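Local structure of o-succinylbenzoate synthase (Synechococcus elongatus, 2OZT) at residues D202-L207 with V234-P239; R179-L184 with Q212-A217; Y32-D37 with V42-I47. The protein catalyses the dehydration of 2-succinyl-6-hydroxy-2,4-cyclohexadiene-1-carboxylate to 2-succinylbenzoate, a metal-dependent step on the way to phylloquinone. One frame throughout, in Å; residues are numbered along the deposited sequence.

Contact 1 (D202-L207 with V234-P239); sequences DQWQAL and VDRGWP. With PO4 (phosphate ion), chain C.
R236 lays its guanidinium flat on the indole of W204. CB points toward the opposite segment, and with chi2 and chi3 both near 180° the chain runs straight out from CG to NE. CD only grazes the ring, 4.2 Å from W204 CE3. NE then settles over the six-membered ring beside CE3 and CZ3, and CZ stands 3.7 Å from the centroid of that ring, 23° off its normal. NH1 reaches back toward W204 CB and CG, while NH2 lies 3.5 Å from W204 CD2, above the bond shared by the two rings. With the planes only 5° apart this is a stacked cation-pi pair, which suits arginine, whose charge is spread over a flat group. The ring's opposite face carries Q205 CG, and R236 has a second cation-pi partner in W233.

Both segments belong to the TIM-barrel domain of the enolase superfamily: Q203 holds the N-cap position of helix 204-213, and helix 227-235 ends in a Schellman motif at G237, whose positive phi glycine adopts easily. W238 follows, its ring edge meeting the backbone of L207, with CZ3 3.5 Å from L207 O, while its NE1 bonds to F241 O. Away from this contact, Q203 NE2 donates at 3.1 Å to O4 of a phosphate, probably from the crystallisation liquor, that R174 N also binds.

Contact 2 (R179-L184 with Q212-A217); sequences RWFAWL and QTVTTA
The ring of F181 takes V214 on one face, and at its edge it meets T216 and, in the ring plane, a water oxygen. V214 CG2 sits over that face, 4.1 Å from the centroid and 23° off the normal, a CH-pi contact displaced toward the rim at CD1. T216 CB approaches near the ring plane, 4.0 Å from F181 CD1. V214 uses both its branches: while CG2 rests on the ring, CG1 packs against F181 CB at 3.7 Å, and the fork of a valine thus fits the angle between the phenyl group and the stem that carries it. In F181 the ring lies anti to the carbonyl carbon (chi1 -76°), which leaves CB and the ring face both within reach of the valine.

T216 turns its hydroxyl to the helix. With OG1 beside the backbone N (chi1 -58°), the oxygen comes within 3.6 Å of L184 CB, a plain van der Waals touch, and also reaches the water, which gathers three groups. That water lies 2.7 Å from T216 OG1, donates to F181 O at 2.7 Å and donates to T215 OG1 at 3.1 Å. Threonine suits both positions, offering a hydroxyl to the water on a small side chain. The segments share no direct hydrogen bond, so this water provides their polar link; T215 OG1 also hydrogen-bonds D185 of helix 174-187.

Helix 174-187, strand 192-196 and helix 204-213 follow one another in the beta/alpha barrel, and the loop after helix 204-213 leads back into strand 218-220, beside strand 192-196, where A217 bonds to V195. F181 and L184 both rest on V195, T216 touches I192 of the same strand, and on another side of the helix W180 and W183 pack against helix 144-157.

Contact 3 (Y32-D37 with V42-I47); sequences YLRLED and VGYGEI
R34 and Y44 run side by side from neighbouring strands and point the same way, with the guanidinium and phenol planes 83° apart. Extended from CG to NE, with CG opposite the backbone N (chi1 -179°), the arginine passes its methylenes by CE1 of the tyrosine, CG lying 3.7 Å from Y44 CE1. V42 packs against the guanidinium, its CG2 over one face and offset toward the rim, 3.6 Å from R34 NH2, and also meets E36 CG. R34 NH1 donates to E36 OE1 at 2.9 Å on the carboxylate's anti side, while NH2 forms a salt bridge with E316, which is also hydrogen-bonded to Y44 OH. A leucine here would probably leave E36 and E316 without their shared counter-charge and uncover the methyl of V42.

Y32 and E46 likewise lie side by side, pointing the same way, with ring and carboxylate planes again nearly perpendicular. The tyrosine presents its edge, CE1 lying 3.6 Å from E46 CD, and a water links its OH, weakly, to E46 OE1. The buried carboxylate is well satisfied by Y10 and by the backbone N of G276 and A279.

The backbones form an antiparallel beta hairpin. L33 pairs with G45 and L35 with G43 through four backbone bonds, among them L33 N to G45 O at 2.8 Å and nearly straight (176°). A CB at G45 would stand 3.8 Å from L33 CD1, and one at G43 4.2 Å from L35 CB, so glycine leaves that room to the leucines. L33 CD1 reaches I47 CD1 at 4.0 Å.

Strand 42-47 is an outermost strand of the N-terminal domain's sheet, and strand 23-36 lies between it and strand 3-20. The leucine face packs on helix 85-97, whereas Y32, Y44 and E46 touch I278 of helix 277-290.

How the contacts relate
From the N terminus, contact 3 comes first: it closes the short turn between strands 23-36 and 42-47, entirely within the N-terminal domain and before the other two begin. The chain then enters the barrel domain, where contacts 1 and 2 cross. Segment 179-184 opens contact 2, 202-207 opens contact 1, 212-217 completes contact 2, and 234-239 completes contact 1. Both use helix 204-213: the loop after it is tied back to helix 174-187, and its first turn forward to the residues following helix 227-235. Their centres lie about 16 Å apart, while that of contact 3 is about 37 Å from contact 1 and about 45 Å from contact 2, across the chain's centre.

Contact 1 (D202-L207 with V234-P239)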
# COMPACT_ATOMS: atom_id res chain seq x y z
N ASP A 202 4.73 -4.72 -17.25
CA ASP A 202 5.10 -4.43 -18.63
C ASP A 202 4.04 -4.88 -19.63
O ASP A 202 4.01 -4.38 -20.77
CB ASP A 202 6.46 -5.06 -18.97
CG ASP A 202 6.41 -6.57 -18.97
OD1 ASP A 202 6.19 -7.15 -17.90
OD2 ASP A 202 6.58 -7.18 -20.06
N GLN A 203 3.20 -5.86 -19.25
CA GLN A 203 2.16 -6.39 -20.12
C GLN A 203 0.87 -5.62 -19.94
O GLN A 203 -0.19 -6.19 -19.75
CB GLN A 203 1.96 -7.90 -19.85
CG GLN A 203 3.21 -8.72 -20.21
CD GLN A 203 3.04 -10.20 -20.15
OE1 GLN A 203 2.36 -10.74 -19.30
NE2 GLN A 203 3.71 -10.91 -21.08
N TRP A 204 0.97 -4.30 -20.04
CA TRP A 204 -0.19 -3.45 -19.78
C TRP A 204 -1.35 -3.64 -20.75
O TRP A 204 -2.51 -3.55 -20.38
CB TRP A 204 0.22 -1.99 -19.69
CG TRP A 204 0.69 -1.35 -20.98
CD1 TRP A 204 1.99 -1.22 -21.40
CD2 TRP A 204 -0.12 -0.74 -21.98
NE1 TRP A 204 2.03 -0.55 -22.61
CE2 TRP A 204 0.75 -0.25 -22.99
CE3 TRP A 204 -1.50 -0.56 -22.13
CZ2 TRP A 204 0.27 0.40 -24.13
CZ3 TRP A 204 -1.97 0.11 -23.28
CH2 TRP A 204 -1.07 0.58 -24.25
N GLN A 205 -1.04 -3.91 -22.03
CA GLN A 205 -2.12 -4.08 -22.99
C GLN A 205 -2.93 -5.32 -22.70
O GLN A 205 -4.18 -5.29 -22.80
CB GLN A 205 -1.60 -4.15 -24.43
CG GLN A 205 -0.68 -3.00 -24.79
CD GLN A 205 0.82 -3.33 -24.68
OE1 GLN A 205 1.30 -3.99 -23.73
NE2 GLN A 205 1.58 -2.84 -25.67
N ALA A 206 -2.26 -6.41 -22.32
CA ALA A 206 -3.00 -7.62 -21.99
C ALA A 206 -3.76 -7.48 -20.65
O ALA A 206 -4.86 -8.00 -20.49
CB ALA A 206 -2.06 -8.82 -21.97
N LEU A 207 -3.19 -6.72 -19.72
CA LEU A 207 -3.86 -6.52 -18.44
C LEU A 207 -5.16 -5.78 -18.68
O LEU A 207 -6.20 -6.12 -18.14
CB LEU A 207 -3.00 -5.64 -17.53
CG LEU A 207 -1.96 -6.28 -16.63
CD1 LEU A 207 -1.11 -5.21 -16.01
CD2 LEU A 207 -2.67 -7.10 -15.55
N VAL A 234 -6.31 5.41 -15.18
CA VAL A 234 -7.64 6.01 -15.28
C VAL A 234 -7.89 6.44 -16.72
O VAL A 234 -8.99 6.25 -17.25
CB VAL A 234 -7.71 7.25 -14.37
CG1 VAL A 234 -8.95 8.04 -14.64
CG2 VAL A 234 -7.67 6.81 -12.87
N ASP A 235 -6.89 7.07 -17.33
CA ASP A 235 -7.11 7.63 -18.68
C ASP A 235 -7.18 6.51 -19.70
O ASP A 235 -7.73 6.72 -20.80
CB ASP A 235 -6.04 8.69 -19.02
CG ASP A 235 -6.16 9.95 -18.17
OD1 ASP A 235 -7.24 10.21 -17.59
OD2 ASP A 235 -5.17 10.70 -18.10
N ARG A 236 -6.63 5.34 -19.37
CA ARG A 236 -6.82 4.14 -20.19
C ARG A 236 -8.19 3.49 -20.00
O ARG A 236 -8.50 2.49 -20.66
CB ARG A 236 -5.75 3.08 -19.85
CG ARG A 236 -4.43 3.34 -20.52
CD ARG A 236 -3.30 2.47 -19.93
NE ARG A 236 -2.05 2.72 -20.64
CZ ARG A 236 -0.86 2.30 -20.25
NH1 ARG A 236 -0.70 1.59 -19.13
NH2 ARG A 236 0.20 2.59 -21.00
N GLY A 237 -9.00 4.00 -19.09
CA GLY A 237 -10.29 3.38 -18.82
C GLY A 237 -10.22 2.12 -17.99
O GLY A 237 -11.04 1.22 -18.16
N TRP A 238 -9.26 2.04 -17.07
CA TRP A 238 -9.17 0.83 -16.23
C TRP A 238 -10.49 0.61 -15.52
O TRP A 238 -10.95 1.50 -14.83
CB TRP A 238 -8.07 1.00 -15.21
CG TRP A 238 -7.91 -0.21 -14.30
CD1 TRP A 238 -8.17 -0.27 -12.96
CD2 TRP A 238 -7.45 -1.50 -14.69
NE1 TRP A 238 -7.88 -1.52 -12.47
CE2 TRP A 238 -7.47 -2.31 -13.53
CE3 TRP A 238 -7.03 -2.07 -15.90
CZ2 TRP A 238 -7.05 -3.65 -13.54
CZ3 TRP A 238 -6.65 -3.43 -15.92
CH2 TRP A 238 -6.63 -4.19 -14.74
N PRO A 239 -11.13 -0.57 -15.69
CA PRO A 239 -12.43 -0.75 -15.03
C PRO A 239 -12.36 -1.45 -13.67
O PRO A 239 -13.39 -1.58 -13.00
CB PRO A 239 -13.16 -1.73 -15.98
CG PRO A 239 -12.03 -2.58 -16.50
CD PRO A 239 -10.83 -1.67 -16.65
P PO4 C . 4.20 -14.39 -22.00
O1 PO4 C . 5.48 -14.35 -21.21
O2 PO4 C . 4.34 -13.38 -23.11
O3 PO4 C . 3.89 -15.78 -22.57
O4 PO4 C . 3.02 -13.94 -21.18

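Contact 2 (R179-L184 with Q212-A217)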
# COMPACT_ATOMS: atom_id res chain seq x y z
N ARG A 179 -6.35 -18.92 -18.63
CA ARG A 179 -6.91 -20.19 -18.14
C ARG A 179 -7.49 -20.02 -16.72
O ARG A 179 -8.58 -20.52 -16.41
CB ARG A 179 -5.86 -21.29 -18.17
CG ARG A 179 -5.54 -21.75 -19.60
CD ARG A 179 -4.92 -23.17 -19.65
NE ARG A 179 -3.82 -23.31 -18.69
CZ ARG A 179 -2.60 -22.80 -18.86
NH1 ARG A 179 -2.29 -22.13 -19.97
NH2 ARG A 179 -1.67 -22.96 -17.92
N TRP A 180 -6.80 -19.24 -15.87
CA TRP A 180 -7.30 -18.93 -14.54
C TRP A 180 -8.61 -18.17 -14.54
O TRP A 180 -9.54 -18.49 -13.80
CB TRP A 180 -6.27 -18.11 -13.78
CG TRP A 180 -5.47 -18.87 -12.75
CD1 TRP A 180 -4.17 -19.25 -12.84
CD2 TRP A 180 -5.93 -19.26 -11.46
NE1 TRP A 180 -3.78 -19.87 -11.66
CE2 TRP A 180 -4.84 -19.88 -10.80
CE3 TRP A 180 -7.14 -19.11 -10.78
CZ2 TRP A 180 -4.96 -20.39 -9.47
CZ3 TRP A 180 -7.26 -19.64 -9.49
CH2 TRP A 180 -6.16 -20.23 -8.84
N PHE A 181 -8.72 -17.17 -15.42
CA PHE A 181 -9.96 -16.43 -15.46
C PHE A 181 -11.13 -17.27 -15.97
O PHE A 181 -12.25 -17.08 -15.54
CB PHE A 181 -9.81 -15.11 -16.22
CG PHE A 181 -9.08 -14.06 -15.40
CD1 PHE A 181 -9.70 -13.54 -14.27
CD2 PHE A 181 -7.82 -13.63 -15.74
CE1 PHE A 181 -9.03 -12.60 -13.47
CE2 PHE A 181 -7.15 -12.71 -14.96
CZ PHE A 181 -7.76 -12.20 -13.82
N ALA A 182 -10.82 -18.21 -16.86
CA ALA A 182 -11.88 -19.12 -17.39
C ALA A 182 -12.31 -20.06 -16.27
O ALA A 182 -13.52 -20.29 -16.08
CB ALA A 182 -11.37 -19.88 -18.58
N TRP A 183 -11.35 -20.57 -15.49
CA TRP A 183 -11.68 -21.40 -14.33
C TRP A 183 -12.52 -20.63 -13.32
O TRP A 183 -13.50 -21.15 -12.77
CB TRP A 183 -10.41 -21.89 -13.63
CG TRP A 183 -10.67 -22.92 -12.54
CD1 TRP A 183 -10.63 -24.27 -12.69
CD2 TRP A 183 -10.95 -22.67 -11.16
NE1 TRP A 183 -10.87 -24.89 -11.48
CE2 TRP A 183 -11.09 -23.93 -10.53
CE3 TRP A 183 -11.11 -21.52 -10.39
CZ2 TRP A 183 -11.40 -24.07 -9.18
CZ3 TRP A 183 -11.40 -21.65 -9.02
CH2 TRP A 183 -11.54 -22.92 -8.43
N LEU A 184 -12.15 -19.37 -13.07
CA LEU A 184 -12.88 -18.58 -12.09
C LEU A 184 -14.31 -18.29 -12.54
O LEU A 184 -15.23 -18.22 -11.72
CB LEU A 184 -12.13 -17.28 -11.76
CG LEU A 184 -10.89 -17.44 -10.87
CD1 LEU A 184 -10.03 -16.18 -10.94
CD2 LEU A 184 -11.25 -17.71 -9.39
N GLN A 212 -11.14 -5.86 -19.31
CA GLN A 212 -12.29 -5.48 -20.13
C GLN A 212 -13.13 -6.67 -20.62
O GLN A 212 -14.22 -6.48 -21.14
CB GLN A 212 -11.82 -4.67 -21.35
CG GLN A 212 -11.26 -3.29 -20.95
CD GLN A 212 -10.48 -2.62 -22.09
OE1 GLN A 212 -9.91 -3.29 -22.95
NE2 GLN A 212 -10.42 -1.31 -22.06
N THR A 213 -12.64 -7.88 -20.40
CA THR A 213 -13.34 -9.03 -20.99
C THR A 213 -13.71 -10.13 -20.02
O THR A 213 -14.68 -10.87 -20.26
CB THR A 213 -12.51 -9.66 -22.11
OG1 THR A 213 -11.23 -10.03 -21.61
CG2 THR A 213 -12.34 -8.70 -23.26
N VAL A 214 -12.97 -10.29 -18.93
CA VAL A 214 -13.27 -11.39 -18.01
C VAL A 214 -14.28 -11.02 -16.94
O VAL A 214 -14.45 -9.84 -16.65
CB VAL A 214 -11.99 -11.96 -17.34
CG1 VAL A 214 -10.95 -12.32 -18.40
CG2 VAL A 214 -11.36 -10.90 -16.38
N THR A 215 -14.89 -12.03 -16.31
CA THR A 215 -15.99 -11.82 -15.39
C THR A 215 -15.58 -11.54 -13.94
O THR A 215 -16.41 -11.12 -13.14
CB THR A 215 -17.00 -12.99 -15.44
OG1 THR A 215 -16.31 -14.23 -15.23
CG2 THR A 215 -17.62 -13.03 -16.84
N THR A 216 -14.32 -11.77 -13.62
CA THR A 216 -13.79 -11.53 -12.27
C THR A 216 -13.03 -10.21 -12.29
O THR A 216 -12.26 -9.98 -13.20
CB THR A 216 -12.81 -12.65 -11.87
OG1 THR A 216 -13.49 -13.92 -11.94
CG2 THR A 216 -12.28 -12.46 -10.45
N ALA A 217 -13.24 -9.38 -11.26
CA ALA A 217 -12.54 -8.11 -11.17
C ALA A 217 -11.03 -8.27 -11.03
O ALA A 217 -10.55 -9.23 -10.45
CB ALA A 217 -13.07 -7.24 -10.00
O HOH W 1 -13.39 -14.81 -14.53

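Contact 3 (Y32-D37 with V42-I47)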
# COMPACT_ATOMS: atom_id res chain seq x y z
N TYR A 32 13.04 9.99 8.46
CA TYR A 32 12.05 10.75 9.27
C TYR A 32 12.34 12.23 9.22
O TYR A 32 13.50 12.65 9.30
CB TYR A 32 12.08 10.31 10.72
CG TYR A 32 11.69 8.87 10.94
CD1 TYR A 32 10.55 8.35 10.34
CD2 TYR A 32 12.46 8.03 11.73
CE1 TYR A 32 10.20 7.04 10.51
CE2 TYR A 32 12.09 6.69 11.93
CZ TYR A 32 10.94 6.23 11.33
OH TYR A 32 10.57 4.90 11.51
N LEU A 33 11.27 13.01 9.09
CA LEU A 33 11.34 14.48 9.08
C LEU A 33 10.74 14.99 10.37
O LEU A 33 9.71 14.51 10.80
CB LEU A 33 10.47 15.07 7.97
CG LEU A 33 10.83 14.62 6.56
CD1 LEU A 33 9.81 15.12 5.55
CD2 LEU A 33 12.21 15.04 6.13
N ARG A 34 11.41 16.01 10.94
CA ARG A 34 10.86 16.73 12.12
C ARG A 34 10.85 18.21 11.83
O ARG A 34 11.90 18.78 11.56
CB ARG A 34 11.71 16.41 13.34
CG ARG A 34 11.19 17.12 14.64
CD ARG A 34 12.14 16.84 15.79
NE ARG A 34 11.68 17.34 17.11
CZ ARG A 34 11.83 18.60 17.53
NH1 ARG A 34 12.36 19.54 16.76
NH2 ARG A 34 11.38 18.91 18.75
N LEU A 35 9.65 18.83 11.94
CA LEU A 35 9.41 20.23 11.56
C LEU A 35 9.07 20.96 12.86
O LEU A 35 8.41 20.41 13.70
CB LEU A 35 8.24 20.31 10.59
CG LEU A 35 8.59 20.21 9.10
CD1 LEU A 35 9.33 18.90 8.77
CD2 LEU A 35 7.33 20.38 8.24
N GLU A 36 9.59 22.18 13.03
CA GLU A 36 9.23 22.92 14.24
C GLU A 36 9.06 24.38 13.89
O GLU A 36 9.90 24.97 13.23
CB GLU A 36 10.30 22.73 15.31
CG GLU A 36 9.96 23.42 16.69
CD GLU A 36 10.96 23.13 17.78
OE1 GLU A 36 11.77 22.20 17.67
OE2 GLU A 36 10.95 23.86 18.82
N ASP A 37 7.94 24.96 14.34
CA ASP A 37 7.74 26.39 14.09
C ASP A 37 8.34 27.25 15.21
O ASP A 37 8.86 26.73 16.22
CB ASP A 37 6.26 26.73 13.81
CG ASP A 37 5.34 26.52 15.00
OD1 ASP A 37 5.79 26.42 16.17
OD2 ASP A 37 4.09 26.45 14.81
N VAL A 42 5.45 21.12 16.72
CA VAL A 42 6.31 20.18 15.98
C VAL A 42 5.43 19.32 15.07
O VAL A 42 4.28 19.04 15.41
CB VAL A 42 7.09 19.29 16.92
CG1 VAL A 42 7.88 18.22 16.16
CG2 VAL A 42 8.11 20.11 17.68
N GLY A 43 5.97 18.95 13.91
CA GLY A 43 5.26 17.98 13.04
C GLY A 43 6.29 16.97 12.57
O GLY A 43 7.50 17.21 12.67
N TYR A 44 5.78 15.83 12.09
CA TYR A 44 6.68 14.72 11.66
C TYR A 44 6.17 14.09 10.38
O TYR A 44 4.98 14.04 10.16
CB TYR A 44 6.78 13.62 12.72
CG TYR A 44 7.37 14.03 14.04
CD1 TYR A 44 8.72 13.81 14.35
CD2 TYR A 44 6.56 14.64 14.99
CE1 TYR A 44 9.21 14.21 15.61
CE2 TYR A 44 7.03 15.02 16.21
CZ TYR A 44 8.34 14.81 16.51
OH TYR A 44 8.73 15.24 17.77
N GLY A 45 7.10 13.57 9.57
CA GLY A 45 6.71 12.88 8.33
C GLY A 45 7.75 11.79 8.10
O GLY A 45 8.81 11.73 8.73
N GLU A 46 7.38 10.91 7.17
CA GLU A 46 8.25 9.78 6.83
C GLU A 46 8.31 9.60 5.32
O GLU A 46 7.27 9.58 4.65
CB GLU A 46 7.71 8.52 7.50
CG GLU A 46 8.46 7.24 7.10
CD GLU A 46 7.99 6.00 7.88
OE1 GLU A 46 7.17 6.08 8.84
OE2 GLU A 46 8.46 4.88 7.47
N ILE A 47 9.54 9.43 4.81
CA ILE A 47 9.81 9.16 3.39
C ILE A 47 10.44 7.78 3.29
O ILE A 47 11.56 7.55 3.76
CB ILE A 47 10.85 10.17 2.84
CG1 ILE A 47 10.33 11.61 3.06
CG2 ILE A 47 11.22 9.94 1.40
CD1 ILE A 47 11.36 12.71 2.73
O HOH W 2 7.74 5.67 11.78